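Local structure of 4-hydroxy-tetrahydrodipicolinate synthase (Aquifex aeolicus, 2EHH) at residues Asn25-His30 with Lys64-Arg69; Asp36-Cys41 with Gly68-Ile73; Val140-Asp145 with Met167-Glu172; Ser160-Pro165 with Phe181-Gly186; Pro249-Thr254 with Thr271-Glu276. The protein probably catalyses the condensation of pyruvate with aspartate semialdehyde through a Schiff base, a step of lysine biosynthesis by the diaminopimelate pathway. All coordinates share one frame; numbering follows the deposited sequence.

Contact 1: Asn25-His30 with Lys64-Arg69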
# COMPACT_ATOMS: atom_id res chain seq x y z
N ASN A 25 -15.41 25.13 29.44
CA ASN A 25 -16.12 24.05 30.11
C ASN A 25 -15.51 22.69 29.78
O ASN A 25 -15.54 21.77 30.59
CB ASN A 25 -17.60 24.08 29.72
CG ASN A 25 -18.33 25.25 30.36
OD1 ASN A 25 -18.02 26.41 30.11
ND2 ASN A 25 -19.30 24.94 31.21
N LEU A 26 -14.96 22.58 28.58
CA LEU A 26 -14.31 21.35 28.13
C LEU A 26 -13.09 21.13 29.02
O LEU A 26 -12.79 20.01 29.44
CB LEU A 26 -13.89 21.50 26.67
CG LEU A 26 -14.36 20.50 25.61
CD1 LEU A 26 -15.79 20.06 25.85
CD2 LEU A 26 -14.20 21.15 24.23
N ILE A 27 -12.37 22.21 29.32
CA ILE A 27 -11.19 22.12 30.17
C ILE A 27 -11.57 21.66 31.58
O ILE A 27 -10.91 20.79 32.14
CB ILE A 27 -10.45 23.47 30.22
CG1 ILE A 27 -9.87 23.78 28.84
CG2 ILE A 27 -9.35 23.43 31.27
CD1 ILE A 27 -9.10 25.08 28.75
N GLU A 28 -12.62 22.24 32.14
CA GLU A 28 -13.07 21.86 33.48
C GLU A 28 -13.52 20.40 33.46
O GLU A 28 -13.30 19.66 34.41
CB GLU A 28 -14.23 22.76 33.91
CG GLU A 28 -13.87 24.24 33.95
CD GLU A 28 -12.81 24.54 35.00
OE1 GLU A 28 -12.09 25.55 34.84
OE2 GLU A 28 -12.70 23.79 35.99
N PHE A 29 -14.17 20.01 32.37
CA PHE A 29 -14.65 18.64 32.20
C PHE A 29 -13.49 17.67 32.42
O PHE A 29 -13.62 16.67 33.14
CB PHE A 29 -15.22 18.48 30.78
CG PHE A 29 -15.67 17.08 30.45
CD1 PHE A 29 -16.70 16.47 31.16
CD2 PHE A 29 -15.09 16.39 29.38
CE1 PHE A 29 -17.14 15.19 30.82
CE2 PHE A 29 -15.53 15.12 29.03
CZ PHE A 29 -16.56 14.52 29.75
N HIS A 30 -12.35 17.95 31.80
CA HIS A 30 -11.20 17.07 31.95
C HIS A 30 -10.50 17.17 33.29
O HIS A 30 -9.94 16.18 33.77
CB HIS A 30 -10.22 17.28 30.80
CG HIS A 30 -10.70 16.68 29.51
ND1 HIS A 30 -11.35 17.41 28.54
CD2 HIS A 30 -10.75 15.39 29.11
CE1 HIS A 30 -11.78 16.60 27.60
NE2 HIS A 30 -11.43 15.37 27.91
N LYS A 64 -4.21 29.59 30.73
CA LYS A 64 -4.82 30.39 31.79
C LYS A 64 -5.95 29.66 32.50
O LYS A 64 -6.03 29.69 33.73
CB LYS A 64 -5.37 31.71 31.22
CG LYS A 64 -4.32 32.74 30.85
CD LYS A 64 -4.98 33.99 30.29
CE LYS A 64 -3.98 35.13 30.11
NZ LYS A 64 -2.84 34.76 29.21
N ARG A 65 -6.82 29.00 31.75
CA ARG A 65 -7.93 28.28 32.36
C ARG A 65 -7.48 27.06 33.14
O ARG A 65 -7.86 26.89 34.30
CB ARG A 65 -8.96 27.87 31.31
CG ARG A 65 -9.60 29.03 30.55
CD ARG A 65 -9.93 30.21 31.46
NE ARG A 65 -10.77 29.87 32.60
CZ ARG A 65 -12.05 29.52 32.52
NH1 ARG A 65 -12.66 29.46 31.34
NH2 ARG A 65 -12.73 29.24 33.63
N ALA A 66 -6.68 26.20 32.51
CA ALA A 66 -6.20 25.00 33.20
C ALA A 66 -5.45 25.43 34.45
O ALA A 66 -5.65 24.87 35.53
CB ALA A 66 -5.29 24.19 32.28
N ALA A 67 -4.58 26.42 34.29
CA ALA A 67 -3.79 26.97 35.39
C ALA A 67 -3.09 25.91 36.26
O ALA A 67 -3.31 25.85 37.47
CB ALA A 67 -4.67 27.86 36.27
N GLY A 68 -2.28 25.07 35.62
CA GLY A 68 -1.54 24.05 36.35
C GLY A 68 -2.28 22.87 36.93
O GLY A 68 -1.65 21.94 37.43
N ARG A 69 -3.61 22.89 36.89
CA ARG A 69 -4.38 21.77 37.43
C ARG A 69 -4.21 20.52 36.56
O ARG A 69 -4.36 19.39 37.03
CB ARG A 69 -5.85 22.14 37.53
CG ARG A 69 -6.14 23.20 38.59
CD ARG A 69 -7.60 23.59 38.55
NE ARG A 69 -7.93 24.26 37.30
CZ ARG A 69 -9.17 24.42 36.84
NH1 ARG A 69 -10.20 23.96 37.53
NH2 ARG A 69 -9.37 25.05 35.69
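Arg69 spends its guanidinium on four hydrogen bonds, two of them gripping the Glu28 carboxylate end-on and two folding back onto the end of helix 52-66. Arg69 NH2 lies 2.9 Å from Glu28 OE1 in an almost straight bond (174°), while Arg69 NH1 meets Glu28 OE2 on the syn side at 2.9 Å. The two flat groups are turned 39° apart, and NH2 comes to OE1 from above the carboxylate plane. Arg69 NH2 also donates to Arg65 O at 2.8 Å, and Arg69 NE to Ala66 O at 3.0 Å, which fixes the rotation of the group. Ala66 O takes the backbone N of Arg69 on its other face, closing a type I' turn.

The Arg65 guanidinium acts on Glu28 by charge only: Arg65 NH2 is 3.9 Å from Glu28 OE1, a long salt bridge with the oxygen well out of the guanidinium plane. Ile27 crosses Arg65 at about a right angle, Ile27 CD1 being 3.8 Å from Arg65 CB. Ile27 CG2, anti to the backbone N, is turned to Ala66.

Helices 20-31 and 52-66 lie side by side outside the barrel, His30 packing on Ile38 of strand 37-40 and Ala66 on Val72 of strand 71-75.

Contact 2: Asp36-Cys41 with Gly68-Ile73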
# COMPACT_ATOMS: atom_id res chain seq x y z
N ASP A 36 -4.97 13.52 32.42
CA ASP A 36 -3.65 14.01 32.82
C ASP A 36 -3.20 15.27 32.09
O ASP A 36 -2.51 16.12 32.66
CB ASP A 36 -2.61 12.90 32.63
CG ASP A 36 -2.88 11.70 33.51
OD1 ASP A 36 -2.85 11.85 34.74
OD2 ASP A 36 -3.14 10.60 32.96
N ALA A 37 -3.58 15.39 30.82
CA ALA A 37 -3.18 16.56 30.05
C ALA A 37 -4.11 16.81 28.88
O ALA A 37 -4.79 15.91 28.40
CB ALA A 37 -1.75 16.39 29.55
N ILE A 38 -4.12 18.05 28.42
CA ILE A 38 -4.95 18.43 27.29
C ILE A 38 -4.06 18.94 26.17
O ILE A 38 -3.16 19.74 26.39
CB ILE A 38 -5.96 19.53 27.66
CG1 ILE A 38 -6.91 19.03 28.75
CG2 ILE A 38 -6.76 19.94 26.43
CD1 ILE A 38 -7.92 20.06 29.19
N LEU A 39 -4.31 18.43 24.97
CA LEU A 39 -3.59 18.86 23.79
C LEU A 39 -4.55 19.76 23.04
O LEU A 39 -5.62 19.31 22.62
CB LEU A 39 -3.23 17.66 22.90
CG LEU A 39 -2.91 18.00 21.44
CD1 LEU A 39 -1.64 18.82 21.36
CD2 LEU A 39 -2.77 16.71 20.63
N VAL A 40 -4.19 21.03 22.88
CA VAL A 40 -5.05 21.96 22.16
C VAL A 40 -4.43 22.31 20.81
O VAL A 40 -3.21 22.34 20.66
CB VAL A 40 -5.29 23.26 22.97
CG1 VAL A 40 -6.06 22.94 24.24
CG2 VAL A 40 -3.96 23.91 23.32
N CYS A 41 -5.29 22.57 19.83
CA CYS A 41 -4.84 22.92 18.49
C CYS A 41 -4.14 21.80 17.76
O CYS A 41 -3.20 22.04 17.00
CB CYS A 41 -3.93 24.15 18.55
SG CYS A 41 -4.78 25.57 19.20
N GLY A 68 -2.28 25.07 35.62
CA GLY A 68 -1.54 24.05 36.35
C GLY A 68 -2.28 22.87 36.93
O GLY A 68 -1.65 21.94 37.43
N ARG A 69 -3.61 22.89 36.89
CA ARG A 69 -4.38 21.77 37.43
C ARG A 69 -4.21 20.52 36.56
O ARG A 69 -4.36 19.39 37.03
CB ARG A 69 -5.85 22.14 37.53
CG ARG A 69 -6.14 23.20 38.59
CD ARG A 69 -7.60 23.59 38.55
NE ARG A 69 -7.93 24.26 37.30
CZ ARG A 69 -9.17 24.42 36.84
NH1 ARG A 69 -10.20 23.96 37.53
NH2 ARG A 69 -9.37 25.05 35.69
N ILE A 70 -3.90 20.74 35.29
CA ILE A 70 -3.67 19.66 34.33
C ILE A 70 -2.67 20.21 33.33
O ILE A 70 -2.64 21.42 33.08
CB ILE A 70 -4.96 19.26 33.60
CG1 ILE A 70 -5.59 20.49 32.95
CG2 ILE A 70 -5.92 18.58 34.56
CD1 ILE A 70 -6.89 20.21 32.25
N LYS A 71 -1.86 19.34 32.75
CA LYS A 71 -0.87 19.80 31.78
C LYS A 71 -1.55 20.29 30.50
O LYS A 71 -2.63 19.82 30.12
CB LYS A 71 0.10 18.67 31.44
CG LYS A 71 0.92 18.16 32.62
CD LYS A 71 1.87 19.23 33.14
CE LYS A 71 2.88 18.63 34.12
NZ LYS A 71 3.74 17.58 33.47
N VAL A 72 -0.90 21.24 29.84
CA VAL A 72 -1.41 21.79 28.60
C VAL A 72 -0.32 21.65 27.56
O VAL A 72 0.78 22.18 27.72
CB VAL A 72 -1.79 23.28 28.72
CG1 VAL A 72 -2.23 23.82 27.36
CG2 VAL A 72 -2.92 23.45 29.74
N ILE A 73 -0.63 20.90 26.50
CA ILE A 73 0.30 20.69 25.40
C ILE A 73 -0.28 21.44 24.20
O ILE A 73 -1.47 21.33 23.89
CB ILE A 73 0.41 19.18 25.04
CG1 ILE A 73 0.85 18.39 26.28
CG2 ILE A 73 1.42 18.99 23.92
CD1 ILE A 73 0.84 16.87 26.09
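Ile38 presses its CD1 against the CD1 of Ile70 at 3.2 Å, tighter than ordinary van der Waals contact. Ile70 gets there with CG1 wedged between its own backbone N and carbonyl carbon (chi1 54°), which swings the end of the chain across to Ile38. His30 and Val31 of helix 20-31 cover this pair.

Beneath the side chains, strands 37-40 and 71-73 run parallel, their directions 23° apart, as neighbouring strands of the (βα)8 barrel. Helix 52-66 makes the connection between them, in a beta-alpha-beta crossover. The ladder opens with a long bond from Lys71 N to Asp36 O, 3.3 Å. Ile38 then straddles Val72: its N donates to Lys71 O at 2.9 Å, and its O accepts from Ile73 N at 2.8 Å with the hydrogen pointing straight at it (178°). Val40 N completes the set on Ile73 O, 2.9 Å away.

On the face of the sheet that carries Ala37, Leu39, Lys71 and Ile73, the Ala37 and Lys71 CB atoms are squeezed to 3.5 Å, and the lysine chain bends away from there. Farther up, Leu39 CD1 lies 4.0 Å from Ile73 CG2, and both residues also pack on strand 4-8.

Four backbone bonds join the strands, while Ala37 and Leu39 turn theirs to Val7 of strand 4-8, and the side chains that meet across the strands offer mainly carbon. Leu39 places an apolar side chain about 4 Å from that of Ile203, a predicted pyruvate-binding residue.

Contact 3: Val140-Asp145 with Met167-Glu172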
# COMPACT_ATOMS: atom_id res chain seq x y z
N VAL A 140 4.37 10.97 4.82
CA VAL A 140 5.81 10.79 4.99
C VAL A 140 6.02 10.30 6.42
O VAL A 140 5.15 10.49 7.27
CB VAL A 140 6.61 12.12 4.81
CG1 VAL A 140 6.46 13.00 6.04
CG2 VAL A 140 8.08 11.81 4.54
N GLU A 141 7.14 9.64 6.69
CA GLU A 141 7.39 9.14 8.04
C GLU A 141 8.81 9.46 8.50
O GLU A 141 9.77 9.34 7.74
CB GLU A 141 7.15 7.63 8.12
CG GLU A 141 7.59 6.99 9.44
CD GLU A 141 6.98 5.61 9.65
OE1 GLU A 141 6.05 5.49 10.49
OE2 GLU A 141 7.42 4.66 8.98
N ILE A 142 8.93 9.88 9.75
CA ILE A 142 10.24 10.19 10.31
C ILE A 142 10.82 8.84 10.76
O ILE A 142 10.21 8.12 11.55
CB ILE A 142 10.11 11.17 11.49
CG1 ILE A 142 11.50 11.58 11.98
CG2 ILE A 142 9.27 10.56 12.60
CD1 ILE A 142 11.49 12.77 12.95
N SER A 143 11.98 8.49 10.22
CA SER A 143 12.61 7.21 10.54
C SER A 143 13.09 7.16 11.99
O SER A 143 13.30 8.19 12.62
CB SER A 143 13.80 6.95 9.63
OG SER A 143 14.90 7.75 10.02
N VAL A 144 13.27 5.95 12.50
CA VAL A 144 13.75 5.81 13.87
C VAL A 144 15.19 6.35 13.93
O VAL A 144 15.60 6.92 14.94
CB VAL A 144 13.69 4.34 14.33
CG1 VAL A 144 14.20 4.21 15.76
CG2 VAL A 144 12.24 3.85 14.25
N ASP A 145 15.94 6.17 12.85
CA ASP A 145 17.31 6.69 12.79
C ASP A 145 17.27 8.20 13.05
O ASP A 145 18.03 8.72 13.86
CB ASP A 145 17.94 6.46 11.41
CG ASP A 145 18.49 5.06 11.23
OD1 ASP A 145 18.55 4.30 12.22
OD2 ASP A 145 18.88 4.71 10.10
N MET A 167 3.49 -2.14 15.17
CA MET A 167 4.02 -2.36 16.52
C MET A 167 5.54 -2.51 16.49
O MET A 167 6.22 -2.17 17.46
CB MET A 167 3.40 -3.61 17.16
CG MET A 167 1.90 -3.51 17.37
SD MET A 167 1.41 -2.12 18.44
CE MET A 167 1.02 -0.86 17.20
N ASP A 168 6.06 -3.02 15.38
CA ASP A 168 7.50 -3.20 15.24
C ASP A 168 8.23 -1.87 15.34
O ASP A 168 9.36 -1.81 15.82
CB ASP A 168 7.81 -3.85 13.90
CG ASP A 168 8.59 -5.12 14.05
OD1 ASP A 168 9.72 -5.07 14.59
OD2 ASP A 168 8.06 -6.17 13.62
N ARG A 169 7.60 -0.81 14.85
CA ARG A 169 8.21 0.51 14.91
C ARG A 169 8.26 0.93 16.38
O ARG A 169 9.24 1.52 16.83
CB ARG A 169 7.39 1.52 14.10
CG ARG A 169 7.88 2.95 14.21
CD ARG A 169 6.99 3.89 13.41
NE ARG A 169 7.21 5.29 13.76
CZ ARG A 169 8.20 6.04 13.27
NH1 ARG A 169 9.06 5.53 12.39
NH2 ARG A 169 8.31 7.31 13.66
N ILE A 170 7.20 0.63 17.13
CA ILE A 170 7.17 0.98 18.54
C ILE A 170 8.31 0.24 19.25
O ILE A 170 9.04 0.82 20.07
CB ILE A 170 5.81 0.59 19.18
CG1 ILE A 170 4.66 1.27 18.43
CG2 ILE A 170 5.79 0.97 20.66
CD1 ILE A 170 4.79 2.79 18.32
N SER A 171 8.48 -1.04 18.95
CA SER A 171 9.55 -1.83 19.56
C SER A 171 10.89 -1.18 19.28
O SER A 171 11.73 -1.03 20.18
CB SER A 171 9.57 -3.26 19.01
OG SER A 171 8.52 -4.03 19.55
N GLU A 172 11.09 -0.79 18.03
CA GLU A 172 12.34 -0.17 17.61
C GLU A 172 12.61 1.13 18.37
O GLU A 172 13.73 1.35 18.83
CB GLU A 172 12.31 0.09 16.11
CG GLU A 172 13.69 0.21 15.48
CD GLU A 172 14.45 -1.11 15.47
OE1 GLU A 172 13.94 -2.11 14.90
OE2 GLU A 172 15.57 -1.16 16.04
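Arg169 reaches from helix 167-177 of the (βα)8 barrel to the loop that leads into helix 144-153, and there both NH1 and NH2 close on a single acceptor, Ile142 O. Arg169 NH1 and NH2 each stand 3.0 Å from Ile142 O, and each bond is bent to 140° because the oxygen sits between the two N-H groups, near the guanidinium plane. The arginine is stretched out: CG is anti to the backbone N (chi1 174°) and the chain stays extended as far as NE.

Glu141, also with CG anti to its backbone N and the chain extended, comes from the opposite direction and thereby lays its carboxylate over one face of the guanidinium, the planes only 7° apart. Its OE1 stands 3.5 Å from Arg169 NE but well out of the plane, so charge alone acts between them; that oxygen takes its hydrogen bond from Asn133. The N-H of Arg169 NE goes to Glu162 in a salt bridge.

Val144, just after the N-cap Ser143, points at the second helix. Its CG1 touches Glu172 CG at 4.0 Å, where the glutamate chain bends, and its CG2 lies 4.0 Å from Arg169 NH1. Helix 167-177 also faces a second subunit, whose His233 is hydrogen-bonded to Ser171 OG. At the far end of the arginine the Ile142 side chain crosses it at about a right angle, Ile142 CG2 3.6 Å from Arg169 NH2.

Contact 4: Ser160-Pro165 with Phe181-Gly186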
# COMPACT_ATOMS: atom_id res chain seq x y z
N SER A 160 7.27 11.03 21.47
CA SER A 160 6.66 10.94 20.15
C SER A 160 5.26 10.37 20.24
O SER A 160 5.02 9.38 20.94
CB SER A 160 7.49 10.05 19.22
OG SER A 160 6.89 9.98 17.94
N LYS A 161 4.32 11.02 19.56
CA LYS A 161 2.95 10.54 19.50
C LYS A 161 2.94 9.70 18.24
O LYS A 161 3.09 10.23 17.13
CB LYS A 161 1.96 11.69 19.36
CG LYS A 161 0.52 11.23 19.18
CD LYS A 161 -0.42 12.40 18.85
CE LYS A 161 -1.85 11.92 18.64
NZ LYS A 161 -2.73 12.99 18.08
N GLU A 162 2.76 8.40 18.40
CA GLU A 162 2.78 7.49 17.26
C GLU A 162 1.42 6.99 16.80
O GLU A 162 0.79 6.16 17.46
CB GLU A 162 3.68 6.29 17.58
CG GLU A 162 5.16 6.62 17.70
CD GLU A 162 5.78 7.05 16.38
OE1 GLU A 162 5.32 6.57 15.32
OE2 GLU A 162 6.75 7.84 16.40
N SER A 163 0.95 7.53 15.68
CA SER A 163 -0.31 7.10 15.09
C SER A 163 0.14 6.21 13.94
O SER A 163 0.17 6.64 12.78
CB SER A 163 -1.11 8.29 14.54
OG SER A 163 -1.51 9.15 15.59
N THR A 164 0.51 4.98 14.28
CA THR A 164 0.99 3.99 13.32
C THR A 164 0.51 2.60 13.74
O THR A 164 0.46 2.30 14.93
CB THR A 164 2.54 3.94 13.29
OG1 THR A 164 2.98 2.79 12.56
CG2 THR A 164 3.10 3.85 14.71
N PRO A 165 0.14 1.75 12.78
CA PRO A 165 -0.33 0.40 13.12
C PRO A 165 0.84 -0.58 13.22
O PRO A 165 0.64 -1.77 13.47
CB PRO A 165 -1.26 0.07 11.96
CG PRO A 165 -0.53 0.68 10.80
CD PRO A 165 -0.12 2.05 11.36
N PHE A 181 13.14 8.58 26.93
CA PHE A 181 12.22 8.96 25.86
C PHE A 181 10.86 8.33 26.11
O PHE A 181 10.77 7.23 26.64
CB PHE A 181 12.76 8.48 24.51
CG PHE A 181 12.07 9.08 23.33
CD1 PHE A 181 12.39 10.36 22.90
CD2 PHE A 181 11.09 8.37 22.64
CE1 PHE A 181 11.76 10.93 21.80
CE2 PHE A 181 10.45 8.92 21.53
CZ PHE A 181 10.78 10.20 21.11
N SER A 182 9.79 9.03 25.74
CA SER A 182 8.46 8.50 25.96
C SER A 182 7.64 8.33 24.69
O SER A 182 7.50 9.25 23.89
CB SER A 182 7.70 9.40 26.94
OG SER A 182 6.31 9.12 26.91
N VAL A 183 7.11 7.13 24.49
CA VAL A 183 6.26 6.86 23.34
C VAL A 183 4.80 6.93 23.78
O VAL A 183 4.40 6.30 24.76
CB VAL A 183 6.51 5.46 22.75
CG1 VAL A 183 5.50 5.18 21.63
CG2 VAL A 183 7.93 5.36 22.22
N LEU A 184 4.01 7.71 23.05
CA LEU A 184 2.60 7.85 23.36
C LEU A 184 1.78 7.32 22.19
O LEU A 184 2.07 7.64 21.03
CB LEU A 184 2.25 9.31 23.60
CG LEU A 184 2.93 9.96 24.82
CD1 LEU A 184 2.69 11.46 24.81
CD2 LEU A 184 2.36 9.33 26.09
N SER A 185 0.77 6.51 22.48
CA SER A 185 -0.08 5.95 21.44
C SER A 185 -0.87 7.06 20.77
O SER A 185 -1.42 7.94 21.44
CB SER A 185 -1.07 4.94 22.03
OG SER A 185 -2.01 4.54 21.05
N GLY A 186 -0.93 7.02 19.44
CA GLY A 186 -1.67 8.03 18.70
C GLY A 186 -2.96 7.43 18.16
O GLY A 186 -3.59 8.00 17.27
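Backbone hydrogen bonds join Ser160 and Glu162 to the strand 182-185 in parallel register, two neighbouring strands of the barrel. Ser160 N donates to Ser182 O at 3.0 Å, Leu184 N to Ser160 O at 2.9 Å, and Glu162 N to Leu184 O at 2.8 Å, all three nearly in line with their carbonyls. Where the strands end the geometry slackens: Gly186 N is 2.8 Å from Glu162 O but comes from above the carbonyl plane, with a bond angle of 137°.

Of two hydroxyl bonds, one crosses between the segments: Ser163 OG, anti to its carbonyl carbon (chi1 -65°), donates to Gly186 O at 2.9 Å. With an alanine at Ser163, Gly186 O would lose its hydroxyl donor, and the chain at Gly186 would probably be held less firmly to this strand end. The other, within 160-165, runs from Ser160 OG to Glu162 OE2 at 2.6 Å and holds a carboxylate that Asn133 and Arg169 also bind.

Carbon contacts fill the rest. Phe181 CZ packs on Ser160 CB, and the fully extended Lys161 passes Gly186, Lys161 CE to Gly186 CA 3.9 Å.

The hydroxyls of Ser160 and Ser163 and the Glu162 carboxylate thus have partners, and the strand pair carries Lys161, the predicted Schiff-base lysine, into the barrel with its side chain about 3 Å from that of Tyr132, the predicted proton donor or acceptor.

Contact 5: Pro249-Thr254 with Thr271-Glu276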
# COMPACT_ATOMS: atom_id res chain seq x y z
N PRO A 249 -11.67 14.79 13.14
CA PRO A 249 -12.61 14.77 14.26
C PRO A 249 -14.10 14.89 13.94
O PRO A 249 -14.87 15.33 14.80
CB PRO A 249 -12.13 15.94 15.09
CG PRO A 249 -11.90 16.97 14.01
CD PRO A 249 -11.20 16.16 12.90
N ILE A 250 -14.54 14.52 12.75
CA ILE A 250 -15.96 14.66 12.46
C ILE A 250 -16.83 13.88 13.45
O ILE A 250 -17.78 14.43 14.03
CB ILE A 250 -16.27 14.25 11.00
CG1 ILE A 250 -15.61 15.26 10.05
CG2 ILE A 250 -17.78 14.22 10.78
CD1 ILE A 250 -15.72 14.91 8.58
N PRO A 251 -16.53 12.59 13.68
CA PRO A 251 -17.35 11.83 14.64
C PRO A 251 -17.24 12.31 16.09
O PRO A 251 -18.25 12.46 16.77
CB PRO A 251 -16.83 10.40 14.47
CG PRO A 251 -16.39 10.37 13.03
CD PRO A 251 -15.65 11.68 12.92
N VAL A 252 -16.02 12.55 16.57
CA VAL A 252 -15.85 12.97 17.95
C VAL A 252 -16.48 14.33 18.25
O VAL A 252 -17.06 14.52 19.32
CB VAL A 252 -14.36 12.97 18.37
CG1 VAL A 252 -13.60 14.07 17.65
CG2 VAL A 252 -14.25 13.12 19.88
N LYS A 253 -16.38 15.28 17.33
CA LYS A 253 -16.99 16.58 17.57
C LYS A 253 -18.51 16.40 17.58
O LYS A 253 -19.21 17.03 18.37
CB LYS A 253 -16.58 17.60 16.50
CG LYS A 253 -17.29 18.94 16.64
CD LYS A 253 -16.65 20.05 15.80
CE LYS A 253 -15.79 20.97 16.67
NZ LYS A 253 -15.35 22.19 15.91
N THR A 254 -19.00 15.53 16.71
CA THR A 254 -20.44 15.27 16.64
C THR A 254 -20.91 14.63 17.95
O THR A 254 -22.00 14.93 18.45
CB THR A 254 -20.79 14.33 15.47
OG1 THR A 254 -20.39 14.93 14.23
CG2 THR A 254 -22.29 14.06 15.44
N THR A 271 -17.05 18.60 7.27
CA THR A 271 -18.50 18.70 7.20
C THR A 271 -19.19 17.77 8.19
O THR A 271 -18.57 16.87 8.75
CB THR A 271 -19.00 18.31 5.80
OG1 THR A 271 -18.49 17.01 5.46
CG2 THR A 271 -18.52 19.32 4.76
N GLU A 272 -20.49 17.99 8.39
CA GLU A 272 -21.26 17.15 9.29
C GLU A 272 -21.30 15.74 8.71
O GLU A 272 -21.10 15.54 7.51
CB GLU A 272 -22.70 17.68 9.44
CG GLU A 272 -22.79 19.15 9.80
CD GLU A 272 -24.20 19.60 10.15
OE1 GLU A 272 -25.18 18.98 9.66
OE2 GLU A 272 -24.33 20.58 10.92
N MET A 273 -21.56 14.76 9.58
CA MET A 273 -21.63 13.36 9.18
C MET A 273 -22.84 13.12 8.29
O MET A 273 -23.74 13.95 8.21
CB MET A 273 -21.76 12.46 10.41
CG MET A 273 -20.58 12.48 11.35
SD MET A 273 -20.93 11.60 12.89
CE MET A 273 -20.63 9.90 12.39
N SER A 274 -22.85 11.97 7.62
CA SER A 274 -23.98 11.61 6.79
C SER A 274 -25.03 11.19 7.81
O SER A 274 -24.69 10.65 8.86
CB SER A 274 -23.63 10.43 5.88
OG SER A 274 -23.36 9.26 6.65
N PRO A 275 -26.32 11.45 7.53
CA PRO A 275 -27.35 11.06 8.50
C PRO A 275 -27.23 9.61 8.96
O PRO A 275 -27.37 9.32 10.15
CB PRO A 275 -28.66 11.35 7.75
CG PRO A 275 -28.26 11.36 6.29
CD PRO A 275 -26.92 12.04 6.33
N GLU A 276 -26.95 8.70 8.03
CA GLU A 276 -26.81 7.29 8.36
C GLU A 276 -25.70 7.07 9.39
O GLU A 276 -25.90 6.40 10.40
CB GLU A 276 -26.51 6.48 7.09
CG GLU A 276 -27.60 6.56 6.04
CD GLU A 276 -27.11 6.19 4.65
OE1 GLU A 276 -26.14 6.82 4.16
OE2 GLU A 276 -27.69 5.27 4.03
O HOH W 1 -22.30 15.48 12.26
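Helix 250-258 starts at Ile250, behind the N-cap Pro249, whose own preceding peptide bond is cis, and the extended chain of Thr271 to Met273 runs past this first turn. The closest CA atoms, Ile250 CA and Glu272 CA, are 6.7 Å apart, and the two main chains are not hydrogen-bonded to each other. After Met273 the chain enters helix 275-287, with Ser274 as N-cap.

Side chains and one water bridge the gap. Ile250 and Met273 slide past each other in opposite directions, and Ile250 CG2 is pressed to 3.3 Å from Met273 CG, a tight fit. The same methyl, Ile250 CG2, lies 3.4 Å from Thr271 O, a carbonyl buried by the isoleucine without a polar partner in the model. Met273 then bends at its thioether (chi3 82°). Its SD rests 3.6 Å from Thr254 OG1, and its CE lies beside CG of the Pro251 ring.

Thr254 OG1 donates to Ile250 O at 2.7 Å, one turn back, while Thr254 N meets that oxygen from the opposite face of its plane. The hydroxyl also accepts from a water 2.8 Å from OG1, which in turn accepts from Met273 N at 2.9 Å. A valine in place of Thr254 would probably leave the water without its acceptor and Ile250 O without the hydroxyl donor.

Thr254 and Met273 both pack on Glu278 and Leu281, so helix 275-287 packs against both residues, while Thr110 of a third subunit lies against Ile250 and Thr271.

Overall arrangement
Contacts 1 and 2 form one layered unit, their centres 8 Å apart: Ala66 CB of the helix pair meets Val72 CG2 of the strand pair at 3.6 Å. Contacts 3 and 4 lie across the centre of the chain from contact 1, their centres 10 Å apart, joined by the 2.8 Å salt bridge from Arg169 NE to Glu162 OE1. The strand pairs of contacts 2 and 4 belong to the same closed sheet. Contact 4 holds the predicted catalytic Lys161 and contact 2 lies beside it; the side chains of Leu39 and Lys161 both come within about 4 Å of that of Ile203. Contact 5 stands apart, its centre about 25 Å from those of contacts 1, 2 and 4.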